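Long-range contacts in esterase Rv0045c (Mycobacterium tuberculosis, PDB 6WYN), which hydrolyses carboxylic esters, preferring short straight-chain alkyl esters such as butanoates, and probably serves in ester or lipid metabolism: residues R84-H89 and L110-P115; H96-V101 and S311-Q316; A148-G153 and V172-L177; P209-M214 and G244-R249; A271-V276 and T297-V302. All blocks are in the same frame, centred on the assembly; numbering follows the deposited sequence.

Interaction 1 (R84-H89 and L110-P115); sequences RVIFLH and LAVDLP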
# COMPACT_ATOMS: atom_id res chain seq x y z
N ARG A 84 11.39 -8.65 8.69
CA ARG A 84 10.36 -9.52 9.31
C ARG A 84 9.00 -9.34 8.61
O ARG A 84 8.22 -10.30 8.58
CB ARG A 84 10.14 -9.16 10.79
CG ARG A 84 11.12 -9.73 11.81
CD ARG A 84 10.55 -9.61 13.23
NE ARG A 84 9.55 -10.64 13.53
CZ ARG A 84 8.78 -10.72 14.62
NH1 ARG A 84 8.87 -9.81 15.58
NH2 ARG A 84 7.92 -11.72 14.75
N VAL A 85 8.69 -8.14 8.09
CA VAL A 85 7.36 -7.83 7.53
C VAL A 85 7.52 -7.20 6.17
O VAL A 85 8.38 -6.33 6.02
CB VAL A 85 6.60 -6.87 8.46
CG1 VAL A 85 5.16 -6.70 8.00
CG2 VAL A 85 6.67 -7.35 9.91
N ILE A 86 6.69 -7.60 5.25
CA ILE A 86 6.53 -6.93 3.94
C ILE A 86 5.25 -6.11 3.95
O ILE A 86 4.22 -6.65 4.32
CB ILE A 86 6.51 -8.00 2.84
CG1 ILE A 86 7.77 -8.87 2.87
CG2 ILE A 86 6.32 -7.32 1.51
CD1 ILE A 86 7.58 -10.20 2.14
N PHE A 87 5.32 -4.87 3.48
CA PHE A 87 4.17 -3.95 3.37
C PHE A 87 3.95 -3.63 1.89
O PHE A 87 4.95 -3.28 1.22
CB PHE A 87 4.44 -2.68 4.17
CG PHE A 87 4.46 -2.84 5.66
CD1 PHE A 87 5.64 -3.12 6.33
CD2 PHE A 87 3.30 -2.65 6.40
CE1 PHE A 87 5.67 -3.24 7.72
CE2 PHE A 87 3.32 -2.81 7.78
CZ PHE A 87 4.50 -3.07 8.43
N LEU A 88 2.71 -3.72 1.44
CA LEU A 88 2.29 -3.39 0.06
C LEU A 88 1.22 -2.31 0.12
O LEU A 88 0.14 -2.59 0.65
CB LEU A 88 1.80 -4.65 -0.64
CG LEU A 88 2.77 -5.83 -0.58
CD1 LEU A 88 2.23 -7.02 -1.34
CD2 LEU A 88 4.11 -5.48 -1.23
N HIS A 89 1.53 -1.13 -0.41
CA HIS A 89 0.60 0.02 -0.46
C HIS A 89 -0.59 -0.16 -1.42
O HIS A 89 -0.70 -1.17 -2.17
CB HIS A 89 1.42 1.25 -0.87
CG HIS A 89 1.96 1.15 -2.25
ND1 HIS A 89 1.18 1.43 -3.36
CD2 HIS A 89 3.21 0.87 -2.71
CE1 HIS A 89 1.94 1.29 -4.45
NE2 HIS A 89 3.18 0.99 -4.07
N LEU A 110 10.25 -4.46 4.77
CA LEU A 110 10.44 -4.08 3.36
C LEU A 110 9.12 -3.49 2.91
O LEU A 110 8.10 -4.22 2.91
CB LEU A 110 10.85 -5.30 2.53
CG LEU A 110 11.33 -4.97 1.12
CD1 LEU A 110 12.68 -4.30 1.15
CD2 LEU A 110 11.40 -6.21 0.22
N ALA A 111 9.13 -2.23 2.53
CA ALA A 111 7.96 -1.55 1.95
C ALA A 111 8.20 -1.40 0.45
O ALA A 111 9.07 -0.66 0.01
CB ALA A 111 7.73 -0.25 2.67
N VAL A 112 7.42 -2.16 -0.29
CA VAL A 112 7.68 -2.24 -1.74
C VAL A 112 6.88 -1.23 -2.54
O VAL A 112 5.75 -0.97 -2.17
CB VAL A 112 7.36 -3.65 -2.24
CG1 VAL A 112 7.69 -3.78 -3.70
CG2 VAL A 112 8.08 -4.72 -1.44
N ASP A 113 7.49 -0.66 -3.58
CA ASP A 113 6.74 0.13 -4.58
C ASP A 113 6.14 -0.85 -5.59
O ASP A 113 6.89 -1.59 -6.21
CB ASP A 113 7.60 1.17 -5.30
CG ASP A 113 8.04 2.38 -4.47
OD1 ASP A 113 7.26 2.78 -3.57
OD2 ASP A 113 9.15 2.93 -4.73
N LEU A 114 4.81 -0.93 -5.67
CA LEU A 114 4.11 -1.76 -6.65
C LEU A 114 4.50 -1.25 -8.04
O LEU A 114 4.73 -0.08 -8.24
CB LEU A 114 2.59 -1.68 -6.44
CG LEU A 114 2.03 -2.30 -5.16
CD1 LEU A 114 0.54 -2.15 -5.20
CD2 LEU A 114 2.44 -3.77 -4.97
N PRO A 115 4.49 -2.13 -9.07
CA PRO A 115 4.60 -1.67 -10.45
C PRO A 115 3.71 -0.46 -10.66
O PRO A 115 2.56 -0.36 -10.15
CB PRO A 115 4.15 -2.90 -11.24
CG PRO A 115 4.58 -4.03 -10.39
CD PRO A 115 4.37 -3.58 -8.95
O HOH W 1 4.46 -0.56 0.08

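Interaction 2 (H96-V101 and S311-Q316); sequences HTWDTV and SVQSDQ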
# COMPACT_ATOMS: atom_id res chain seq x y z
N HIS A 96 6.25 4.90 0.91
CA HIS A 96 6.37 5.88 2.01
C HIS A 96 5.05 5.96 2.80
O HIS A 96 5.10 6.47 3.94
CB HIS A 96 6.75 7.27 1.51
CG HIS A 96 8.21 7.45 1.24
ND1 HIS A 96 9.10 7.66 2.26
CD2 HIS A 96 8.92 7.48 0.08
CE1 HIS A 96 10.32 7.82 1.75
NE2 HIS A 96 10.23 7.70 0.42
N THR A 97 3.93 5.47 2.25
CA THR A 97 2.63 5.44 2.97
C THR A 97 2.87 4.71 4.30
O THR A 97 2.17 4.99 5.28
CB THR A 97 1.51 4.78 2.15
OG1 THR A 97 0.24 5.09 2.74
CG2 THR A 97 1.62 3.28 2.10
N TRP A 98 3.81 3.79 4.34
CA TRP A 98 4.04 2.97 5.55
C TRP A 98 5.02 3.58 6.55
O TRP A 98 5.20 2.95 7.59
CB TRP A 98 4.49 1.58 5.16
CG TRP A 98 3.54 0.87 4.28
CD1 TRP A 98 3.66 0.64 2.94
CD2 TRP A 98 2.29 0.34 4.70
NE1 TRP A 98 2.60 -0.11 2.52
CE2 TRP A 98 1.72 -0.26 3.55
CE3 TRP A 98 1.61 0.29 5.92
CZ2 TRP A 98 0.48 -0.89 3.60
CZ3 TRP A 98 0.38 -0.32 5.95
CH2 TRP A 98 -0.14 -0.96 4.83
N ASP A 99 5.64 4.72 6.27
CA ASP A 99 6.75 5.27 7.10
C ASP A 99 6.33 5.32 8.59
O ASP A 99 7.10 4.90 9.47
CB ASP A 99 7.18 6.65 6.60
CG ASP A 99 7.89 6.67 5.26
OD1 ASP A 99 8.16 5.55 4.68
OD2 ASP A 99 8.16 7.81 4.78
N THR A 100 5.15 5.85 8.88
CA THR A 100 4.73 6.10 10.27
C THR A 100 4.56 4.76 10.92
O THR A 100 5.12 4.56 12.01
CB THR A 100 3.50 7.01 10.37
OG1 THR A 100 3.84 8.29 9.86
CG2 THR A 100 3.02 7.12 11.81
N VAL A 101 3.84 3.85 10.28
CA VAL A 101 3.61 2.50 10.85
C VAL A 101 4.97 1.82 11.10
O VAL A 101 5.15 1.16 12.12
CB VAL A 101 2.66 1.69 9.95
CG1 VAL A 101 2.70 0.21 10.26
CG2 VAL A 101 1.23 2.20 10.03
N SER A 311 -7.58 4.46 3.93
CA SER A 311 -6.11 4.45 4.17
C SER A 311 -5.83 4.51 5.67
O SER A 311 -5.50 5.60 6.21
CB SER A 311 -5.40 5.51 3.38
OG SER A 311 -4.01 5.24 3.43
N VAL A 312 -6.02 3.36 6.32
CA VAL A 312 -5.91 3.24 7.80
C VAL A 312 -4.48 3.65 8.21
O VAL A 312 -4.31 4.38 9.25
CB VAL A 312 -6.23 1.81 8.25
CG1 VAL A 312 -6.11 1.71 9.76
CG2 VAL A 312 -7.60 1.33 7.80
N GLN A 313 -3.47 3.27 7.41
CA GLN A 313 -2.07 3.64 7.72
C GLN A 313 -1.87 5.14 7.67
O GLN A 313 -0.87 5.62 8.31
CB GLN A 313 -1.10 2.90 6.80
CG GLN A 313 -1.10 3.41 5.36
CD GLN A 313 -2.08 2.68 4.48
OE1 GLN A 313 -3.01 2.02 4.97
NE2 GLN A 313 -1.90 2.82 3.16
N SER A 314 -2.68 5.89 6.94
CA SER A 314 -2.60 7.37 6.89
C SER A 314 -3.47 7.99 7.99
O SER A 314 -3.05 8.98 8.60
CB SER A 314 -3.01 7.91 5.55
OG SER A 314 -2.48 7.09 4.51
N ASP A 315 -4.67 7.47 8.24
CA ASP A 315 -5.64 8.16 9.14
C ASP A 315 -5.40 7.75 10.59
O ASP A 315 -5.52 8.57 11.43
CB ASP A 315 -7.07 7.88 8.74
CG ASP A 315 -7.43 8.37 7.35
OD1 ASP A 315 -6.60 9.06 6.71
OD2 ASP A 315 -8.52 7.98 6.88
N GLN A 316 -5.14 6.49 10.90
CA GLN A 316 -4.96 6.04 12.30
C GLN A 316 -3.76 5.11 12.39
O GLN A 316 -3.87 3.97 12.77
CB GLN A 316 -6.26 5.36 12.80
CG GLN A 316 -7.48 6.30 12.90
CD GLN A 316 -7.33 7.45 13.88
OE1 GLN A 316 -6.53 7.36 14.79
NE2 GLN A 316 -8.04 8.55 13.67
O HOH W 2 2.02 4.72 7.99
O HOH W 3 0.19 7.21 5.25

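Interaction 3 (A148-G153 and V172-L177); sequences AEFVVG and VGELVL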
# COMPACT_ATOMS: atom_id res chain seq x y z
N ALA A 148 10.61 -13.05 5.82
CA ALA A 148 9.45 -12.31 6.35
C ALA A 148 8.22 -13.22 6.24
O ALA A 148 7.67 -13.37 5.13
CB ALA A 148 9.25 -10.99 5.62
N GLU A 149 7.79 -13.79 7.36
CA GLU A 149 6.50 -14.53 7.46
C GLU A 149 5.30 -13.63 7.12
O GLU A 149 4.48 -14.10 6.30
CB GLU A 149 6.35 -15.13 8.86
CG GLU A 149 7.22 -16.35 9.09
CD GLU A 149 7.74 -16.53 10.51
OE1 GLU A 149 7.74 -15.54 11.30
OE2 GLU A 149 8.16 -17.67 10.83
N PHE A 150 5.22 -12.38 7.64
CA PHE A 150 4.01 -11.51 7.64
C PHE A 150 4.00 -10.56 6.44
O PHE A 150 4.97 -9.84 6.19
CB PHE A 150 3.92 -10.71 8.95
CG PHE A 150 4.24 -11.54 10.17
CD1 PHE A 150 5.56 -11.77 10.54
CD2 PHE A 150 3.24 -12.20 10.86
CE1 PHE A 150 5.88 -12.60 11.61
CE2 PHE A 150 3.55 -13.02 11.94
CZ PHE A 150 4.86 -13.22 12.32
N VAL A 151 2.86 -10.49 5.75
CA VAL A 151 2.61 -9.50 4.68
C VAL A 151 1.39 -8.68 5.04
O VAL A 151 0.33 -9.25 5.27
CB VAL A 151 2.46 -10.17 3.31
CG1 VAL A 151 2.32 -9.17 2.19
CG2 VAL A 151 3.65 -11.09 3.09
N VAL A 152 1.58 -7.37 5.06
CA VAL A 152 0.52 -6.38 5.25
C VAL A 152 0.32 -5.69 3.92
O VAL A 152 1.29 -5.11 3.44
CB VAL A 152 0.93 -5.37 6.32
CG1 VAL A 152 -0.14 -4.33 6.54
CG2 VAL A 152 1.33 -6.09 7.59
N GLY A 153 -0.91 -5.71 3.42
CA GLY A 153 -1.25 -5.07 2.15
C GLY A 153 -2.49 -4.24 2.27
O GLY A 153 -3.54 -4.77 2.74
N VAL A 172 4.94 -16.61 2.69
CA VAL A 172 3.86 -15.87 3.42
C VAL A 172 3.31 -16.77 4.53
O VAL A 172 2.58 -17.72 4.20
CB VAL A 172 2.70 -15.48 2.48
CG1 VAL A 172 1.62 -14.69 3.20
CG2 VAL A 172 3.18 -14.74 1.24
N GLY A 173 3.62 -16.47 5.79
CA GLY A 173 3.05 -17.20 6.93
C GLY A 173 1.68 -16.65 7.29
O GLY A 173 0.83 -17.45 7.73
N GLU A 174 1.46 -15.34 7.10
CA GLU A 174 0.32 -14.60 7.70
C GLU A 174 0.02 -13.36 6.87
O GLU A 174 0.99 -12.70 6.45
CB GLU A 174 0.80 -14.35 9.13
CG GLU A 174 -0.18 -13.70 10.02
CD GLU A 174 -0.96 -14.66 10.90
OE1 GLU A 174 -0.43 -15.75 11.27
OE2 GLU A 174 -2.08 -14.27 11.24
N LEU A 175 -1.25 -13.10 6.55
CA LEU A 175 -1.69 -11.92 5.77
C LEU A 175 -2.45 -10.96 6.69
O LEU A 175 -3.36 -11.39 7.44
CB LEU A 175 -2.62 -12.31 4.63
CG LEU A 175 -1.99 -13.10 3.49
CD1 LEU A 175 -3.04 -13.82 2.67
CD2 LEU A 175 -1.18 -12.18 2.61
N VAL A 176 -2.17 -9.67 6.53
CA VAL A 176 -3.02 -8.60 7.09
C VAL A 176 -3.49 -7.77 5.91
O VAL A 176 -2.63 -7.18 5.22
CB VAL A 176 -2.28 -7.77 8.15
CG1 VAL A 176 -3.19 -6.70 8.70
CG2 VAL A 176 -1.71 -8.63 9.28
N LEU A 177 -4.80 -7.76 5.67
CA LEU A 177 -5.47 -7.00 4.61
C LEU A 177 -5.93 -5.68 5.21
O LEU A 177 -6.74 -5.72 6.22
CB LEU A 177 -6.67 -7.78 4.06
CG LEU A 177 -6.36 -9.10 3.36
CD1 LEU A 177 -7.65 -9.70 2.84
CD2 LEU A 177 -5.40 -8.92 2.19

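Interaction 4 (P209-M214 and G244-R249); sequences PSFQAM and GNWVWR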
# COMPACT_ATOMS: atom_id res chain seq x y z
N PRO A 209 1.51 23.44 -12.18
CA PRO A 209 2.34 24.64 -12.11
C PRO A 209 3.21 24.66 -10.85
O PRO A 209 4.23 25.31 -10.85
CB PRO A 209 1.30 25.77 -12.09
CG PRO A 209 0.04 25.10 -11.58
CD PRO A 209 0.07 23.72 -12.19
N SER A 210 2.75 24.01 -9.78
CA SER A 210 3.40 24.12 -8.46
C SER A 210 3.17 22.83 -7.67
O SER A 210 2.28 22.03 -8.05
CB SER A 210 2.91 25.33 -7.72
OG SER A 210 1.53 25.18 -7.42
N PHE A 211 3.96 22.68 -6.61
CA PHE A 211 3.73 21.69 -5.54
C PHE A 211 2.35 21.99 -4.92
O PHE A 211 1.57 21.04 -4.83
CB PHE A 211 4.87 21.73 -4.52
CG PHE A 211 4.68 20.81 -3.35
CD1 PHE A 211 5.06 19.48 -3.43
CD2 PHE A 211 4.14 21.27 -2.17
CE1 PHE A 211 4.87 18.62 -2.34
CE2 PHE A 211 3.95 20.41 -1.09
CZ PHE A 211 4.32 19.10 -1.17
N GLN A 212 2.07 23.26 -4.59
CA GLN A 212 0.84 23.68 -3.87
C GLN A 212 -0.40 23.18 -4.60
O GLN A 212 -1.32 22.75 -3.94
CB GLN A 212 0.81 25.20 -3.70
CG GLN A 212 -0.39 25.70 -2.89
CD GLN A 212 -0.38 25.16 -1.49
OE1 GLN A 212 0.65 25.18 -0.82
NE2 GLN A 212 -1.51 24.65 -1.02
N ALA A 213 -0.42 23.20 -5.93
CA ALA A 213 -1.55 22.75 -6.77
C ALA A 213 -1.84 21.25 -6.61
O ALA A 213 -3.02 20.79 -6.70
CB ALA A 213 -1.23 23.06 -8.22
N MET A 214 -0.79 20.45 -6.40
CA MET A 214 -1.00 19.01 -6.10
C MET A 214 -1.53 18.89 -4.67
O MET A 214 -2.50 18.13 -4.44
CB MET A 214 0.32 18.27 -6.29
CG MET A 214 0.86 18.45 -7.71
SD MET A 214 2.28 17.38 -7.97
CE MET A 214 1.53 16.03 -8.85
N GLY A 244 10.27 23.12 -14.20
CA GLY A 244 9.70 23.79 -13.02
C GLY A 244 8.34 23.24 -12.58
O GLY A 244 7.96 23.49 -11.42
N ASN A 245 7.62 22.56 -13.48
CA ASN A 245 6.32 21.89 -13.22
C ASN A 245 6.51 20.64 -12.34
O ASN A 245 7.65 20.14 -12.24
CB ASN A 245 5.65 21.46 -14.53
CG ASN A 245 5.03 22.63 -15.28
OD1 ASN A 245 4.93 23.74 -14.75
ND2 ASN A 245 4.60 22.37 -16.51
N TRP A 246 5.41 20.14 -11.76
CA TRP A 246 5.36 18.91 -10.93
C TRP A 246 4.44 17.85 -11.55
O TRP A 246 3.45 18.23 -12.20
CB TRP A 246 4.90 19.24 -9.53
CG TRP A 246 5.75 20.26 -8.88
CD1 TRP A 246 5.86 21.59 -9.19
CD2 TRP A 246 6.67 20.03 -7.80
NE1 TRP A 246 6.75 22.20 -8.35
CE2 TRP A 246 7.27 21.27 -7.49
CE3 TRP A 246 7.02 18.89 -7.06
CZ2 TRP A 246 8.18 21.40 -6.44
CZ3 TRP A 246 7.93 19.02 -6.04
CH2 TRP A 246 8.50 20.26 -5.74
N VAL A 247 4.75 16.57 -11.29
CA VAL A 247 3.95 15.40 -11.75
C VAL A 247 3.83 14.37 -10.61
O VAL A 247 4.69 14.39 -9.67
CB VAL A 247 4.61 14.81 -13.01
CG1 VAL A 247 3.94 13.52 -13.46
CG2 VAL A 247 4.63 15.85 -14.13
N TRP A 248 2.78 13.54 -10.65
CA TRP A 248 2.62 12.35 -9.78
C TRP A 248 3.65 11.29 -10.16
O TRP A 248 3.92 11.09 -11.37
CB TRP A 248 1.20 11.77 -9.83
CG TRP A 248 0.12 12.70 -9.33
CD1 TRP A 248 -0.91 13.23 -10.06
CD2 TRP A 248 -0.08 13.17 -7.97
NE1 TRP A 248 -1.73 13.98 -9.25
CE2 TRP A 248 -1.24 13.98 -7.98
CE3 TRP A 248 0.59 12.98 -6.75
CZ2 TRP A 248 -1.73 14.60 -6.82
CZ3 TRP A 248 0.10 13.59 -5.61
CH2 TRP A 248 -1.04 14.40 -5.65
N ARG A 249 4.14 10.57 -9.17
CA ARG A 249 5.08 9.43 -9.36
C ARG A 249 4.29 8.24 -9.89
O ARG A 249 4.91 7.35 -10.55
CB ARG A 249 5.84 9.12 -8.06
CG ARG A 249 7.01 10.04 -7.76
CD ARG A 249 7.92 9.44 -6.67
NE ARG A 249 8.84 10.46 -6.24
CZ ARG A 249 9.98 10.76 -6.85
NH1 ARG A 249 10.36 10.09 -7.93
NH2 ARG A 249 10.71 11.74 -6.38

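Interaction 5 (A271-V276 and T297-V302); sequences APITLV and THFRGV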
# COMPACT_ATOMS: atom_id res chain seq x y z
N ALA A 271 -2.23 -19.48 4.58
CA ALA A 271 -1.88 -18.36 5.49
C ALA A 271 -3.14 -17.82 6.18
O ALA A 271 -4.11 -17.50 5.51
CB ALA A 271 -1.22 -17.28 4.68
N PRO A 272 -3.17 -17.69 7.51
CA PRO A 272 -4.24 -16.96 8.18
C PRO A 272 -4.37 -15.52 7.68
O PRO A 272 -3.39 -14.89 7.32
CB PRO A 272 -3.80 -16.96 9.66
CG PRO A 272 -2.95 -18.24 9.76
CD PRO A 272 -2.19 -18.24 8.45
N ILE A 273 -5.61 -15.06 7.59
CA ILE A 273 -5.96 -13.70 7.14
C ILE A 273 -6.60 -12.90 8.26
O ILE A 273 -7.60 -13.38 8.85
CB ILE A 273 -6.92 -13.77 5.95
CG1 ILE A 273 -6.28 -14.49 4.76
CG2 ILE A 273 -7.38 -12.36 5.59
CD1 ILE A 273 -7.24 -14.77 3.63
N THR A 274 -6.05 -11.71 8.52
CA THR A 274 -6.64 -10.70 9.42
C THR A 274 -7.13 -9.57 8.54
O THR A 274 -6.39 -9.17 7.66
CB THR A 274 -5.64 -10.23 10.48
OG1 THR A 274 -5.28 -11.38 11.24
CG2 THR A 274 -6.21 -9.15 11.37
N LEU A 275 -8.30 -9.02 8.80
CA LEU A 275 -8.76 -7.85 8.04
C LEU A 275 -8.76 -6.69 9.00
O LEU A 275 -9.15 -6.89 10.17
CB LEU A 275 -10.15 -8.14 7.46
CG LEU A 275 -10.91 -6.98 6.82
CD1 LEU A 275 -10.19 -6.51 5.56
CD2 LEU A 275 -12.33 -7.42 6.47
N VAL A 276 -8.40 -5.52 8.49
CA VAL A 276 -8.47 -4.24 9.23
C VAL A 276 -9.38 -3.35 8.43
O VAL A 276 -8.97 -3.03 7.27
CB VAL A 276 -7.09 -3.60 9.48
CG1 VAL A 276 -7.22 -2.29 10.26
CG2 VAL A 276 -6.15 -4.54 10.21
N THR A 297 -9.50 -20.24 4.66
CA THR A 297 -9.27 -21.44 5.51
C THR A 297 -9.06 -20.98 6.96
O THR A 297 -9.56 -21.67 7.87
CB THR A 297 -8.12 -22.31 4.97
OG1 THR A 297 -6.91 -21.57 5.04
CG2 THR A 297 -8.33 -22.76 3.54
N HIS A 298 -8.42 -19.84 7.21
CA HIS A 298 -8.27 -19.32 8.59
C HIS A 298 -8.41 -17.79 8.63
O HIS A 298 -7.42 -17.09 8.59
CB HIS A 298 -7.00 -19.84 9.25
CG HIS A 298 -6.92 -19.56 10.73
ND1 HIS A 298 -5.79 -19.84 11.50
CD2 HIS A 298 -7.83 -19.05 11.60
CE1 HIS A 298 -6.00 -19.49 12.76
NE2 HIS A 298 -7.25 -19.01 12.85
N PHE A 299 -9.63 -17.31 8.80
CA PHE A 299 -9.92 -15.89 9.08
C PHE A 299 -9.78 -15.64 10.58
O PHE A 299 -10.44 -16.34 11.37
CB PHE A 299 -11.31 -15.55 8.55
CG PHE A 299 -11.68 -14.09 8.65
CD1 PHE A 299 -10.92 -13.12 8.02
CD2 PHE A 299 -12.79 -13.70 9.38
CE1 PHE A 299 -11.27 -11.78 8.09
CE2 PHE A 299 -13.15 -12.37 9.44
CZ PHE A 299 -12.40 -11.41 8.78
N ARG A 300 -8.95 -14.67 10.97
CA ARG A 300 -8.65 -14.35 12.39
C ARG A 300 -9.58 -13.24 12.90
O ARG A 300 -9.52 -12.95 14.11
CB ARG A 300 -7.20 -13.90 12.55
CG ARG A 300 -6.17 -15.01 12.35
CD ARG A 300 -4.94 -14.57 13.12
NE ARG A 300 -3.73 -15.34 12.95
CZ ARG A 300 -3.51 -16.56 13.47
NH1 ARG A 300 -4.45 -17.17 14.17
NH2 ARG A 300 -2.35 -17.17 13.27
N GLY A 301 -10.37 -12.64 12.03
CA GLY A 301 -11.37 -11.63 12.39
C GLY A 301 -11.06 -10.30 11.76
O GLY A 301 -9.94 -10.12 11.20
N VAL A 302 -12.01 -9.39 11.86
CA VAL A 302 -11.88 -7.99 11.41
C VAL A 302 -11.67 -7.10 12.63
O VAL A 302 -12.37 -7.28 13.70
CB VAL A 302 -13.10 -7.54 10.59
CG1 VAL A 302 -14.33 -7.48 11.47
CG2 VAL A 302 -12.87 -6.20 9.93
O HOH W 4 -6.94 -18.14 5.42

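Interaction 1 (R84-H89 and L110-P115)
The imidazole of His89 lies against Leu114, whose CG stands 3.9 Å from the ring centroid, over one face and displaced toward the rim. At the edge of the same ring are CA of Asp113 and Val112 O, the latter 3.2 Å from His89 CD2. Leu114 also supplies the N-H that His89 NE2 accepts over 3.0 Å, a fairly straight bond (166° at the hydrogen) whose donor sits 32° out of the ring plane. With CG between the backbone N and the carbonyl carbon (chi1 66°), the ring reaches across to the loop after the neighbouring strand; its side chain is about 5 Å from Gly91, a site of substrate selectivity. On the side of the sheet carrying Ile86 and Leu88, Leu88 CD2 lies 3.9 Å from Val112 CB, the two side chains pointing the same way. Three backbone bonds alternate between the strands in the parallel pattern: Leu110 N to Val85 O, Phe87 N to Leu110 O, Val112 N to Phe87 O. Where the strands part, a water donates to Phe87 O and Val112 O. Strand 150-154 flanks strand 85-88, helix 130-144 packs on Leu110, Val112 and Leu114, and helix 99-105 makes the beta-alpha-beta crossover.

Interaction 2 (H96-V101 and S311-Q316)
Gln313 NE2 donates to Thr97 OG1 over 3.1 Å, with an angle of 156° at the hydrogen and the hydroxyl close to the amide plane. Thr97 presents that oxygen by setting it opposite its backbone N. Two waters lie near Thr97 O: one, 2.7 Å from Thr97 O, accepts from Val101 N and is also close to Gln313 O; the other donates to Thr97 O and lies 2.8 Å from Ser314 OG. In Gln313, chi1 (72°) sets CG over one face of the Trp98 indole, toward the rim, with CB 3.6 Å from Trp98 CZ3. The bend at chi2 then turns the amide, which ends nearly parallel to the ring, 15° away. Gln313 NE2 is bonded to Thr97 OG1, whereas Gln313 OE1 is buried with no partner in the model. Ser311 directly follows His310, the probable active-site histidine, so the contact ties the loop after strand 85-88 to the chain just past that residue. Helix 317-328 touches Trp98 and Gln313 through Leu320, and strand 150-154 meets both through Met154.

Interaction 3 (A148-G153 and V172-L177)
Val151 N donates to Glu174 O over 3.0 Å, Val151 O accepts from Val176 N, and Gly153 N donates to Val176 O: the ladder of two neighbouring parallel strands in the central sheet of the alpha/beta-hydrolase fold. The axes of strands 150-153 and 174-177 are 4.8 Å apart and 15° from parallel. On the side carrying Phe150 and Val152, Val152 CG2 lies 4.0 Å from Val176 CB, the two valines side by side and pointing the same way. Here Glu174 runs its CB and CG past the ring of Phe150, with CB 3.7 Å from CD2 of that ring; ring and carboxylate planes are 34° apart. Bent at chi2 (97°), Glu174 leads its carboxylate away from the 148-153 strand, toward Arg300, its salt-bridge partner. The other side pairs Val151 CB with Leu175 CD2 at 4.2 Å, beneath Ala161 of helix 156-167, which links the strands as a beta-alpha-beta unit. Gly153 opens the GxSxG sequence of the nucleophile elbow, and its rung lies two residues before Ser155, the probable nucleophile. At the opposite end Glu149 O takes two donors, Gly173 N at 2.6 Å and, weakly, Glu174 N at 3.4 Å.

Interaction 4 (P209-M214 and G244-R249)
No hydrogen bond crosses this contact; two tryptophans, a phenylalanine and a methionine carry it, and the backbone N of Phe211 even lies over one face of the Trp246 ring, 3.3 Å from Trp246 NE1, two donors that do not bond. Phe211 CB is centred above the six-membered ring of Trp246, 3.9 Å from its centroid. With CG opposite the backbone N (chi1 177°), the phenyl lies beyond CB on the same indole face and has its edge toward it: a T-shaped pair with centroids 5.5 Å apart and planes at 65°. Met214 reaches the other tryptophan. Its CE lies over the five-membered ring of Trp248, 3.5 Å from the centroid, and the bend at chi3 (100°) turns this methyl onto the ring. Met214 SD makes a longer Met-aromatic contact above the six-membered ring of Trp248, 4.7 Å from its centroid, while also lying 3.6 Å from Trp246 CB. The helix start is held by its own N-cap, Ser210 OG accepting from Ala213 N. Val234 of helix 227-237 touches Phe211 and Met214, and Tyr250 stacks on Trp248. Joined in this way are the start of helix 211-221 and strand 246-248, which pairs with strand 238-240 away from the main sheet, probably in the inserted cap domain. The contact itself therefore rests on van der Waals and CH-pi packing, with no polar bond across it.

Interaction 5 (A271-V276 and T297-V302)
Strands 273-276 and 299-302 run parallel, 8° between their directions and 4.8 Å between axes, joined by Ile273 N to His298 O, Arg300 N to Ile273 O at 2.8 Å, and Leu275 N to Gly301 O. Just before the ladder, a water accepts from His298 N and donates to Ala271 O. Arg300 extends from CG to NE and lies alongside Pro272, the two pointing the same way; CB of the proline comes over one face of the guanidinium, 3.7 Å from Arg300 NE, which forms a salt bridge with Glu174. Nearer the backbone, Arg300 CB passes 3.4 Å from Thr274 OG1, and Pro272 CG approaches His298 ND1 at 3.7 Å. The other side of the sheet is apolar. Leu275 CD2 lies 3.7 Å from Val302 CG2, the side chains side by side, and Leu275 CB meets the Phe299 ring at its edge, in plane, 3.9 Å from CE1. Phe299 also rests on helix 286-295 through Leu292. Ile273 pairs with Phe299 but Leu275 with Val302, one extra residue on the second strand, consistent with a beta bulge at Arg300-Gly301; Gly301 takes a backbone shape (phi 117°) that calls for glycine. The arrangement is the right-handed beta-alpha-beta unit at the end of the alpha/beta-hydrolase sheet, strand 299-305 being outermost and its continuation leading to the probable active-site His310.

In the fold
Interactions 1, 3 and 5 are parallel strand pairs of one sheet, so strands 109-112, 85-88, 150-154, 174-178, 273-278 and 299-305 follow in order across it. Backbone bonds between Ile86, Leu88 and Val152 join 1 to 3; strands 174-178 and 273-278, also neighbours, join 3 to 5, with a salt bridge in addition. Burial falls along the row: interactions 1 and 3 are largely buried and mostly aliphatic, while interaction 5, at the sheet edge, is partly exposed and uses charged and polar side chains. Interaction 2 joins a loop and helix start to helix 312-315, bridged by waters, and Trp98 packs on Phe87 and Val152. Interaction 4, about 40 Å from interaction 5 between centres, lies apart from the sheet and is aromatic.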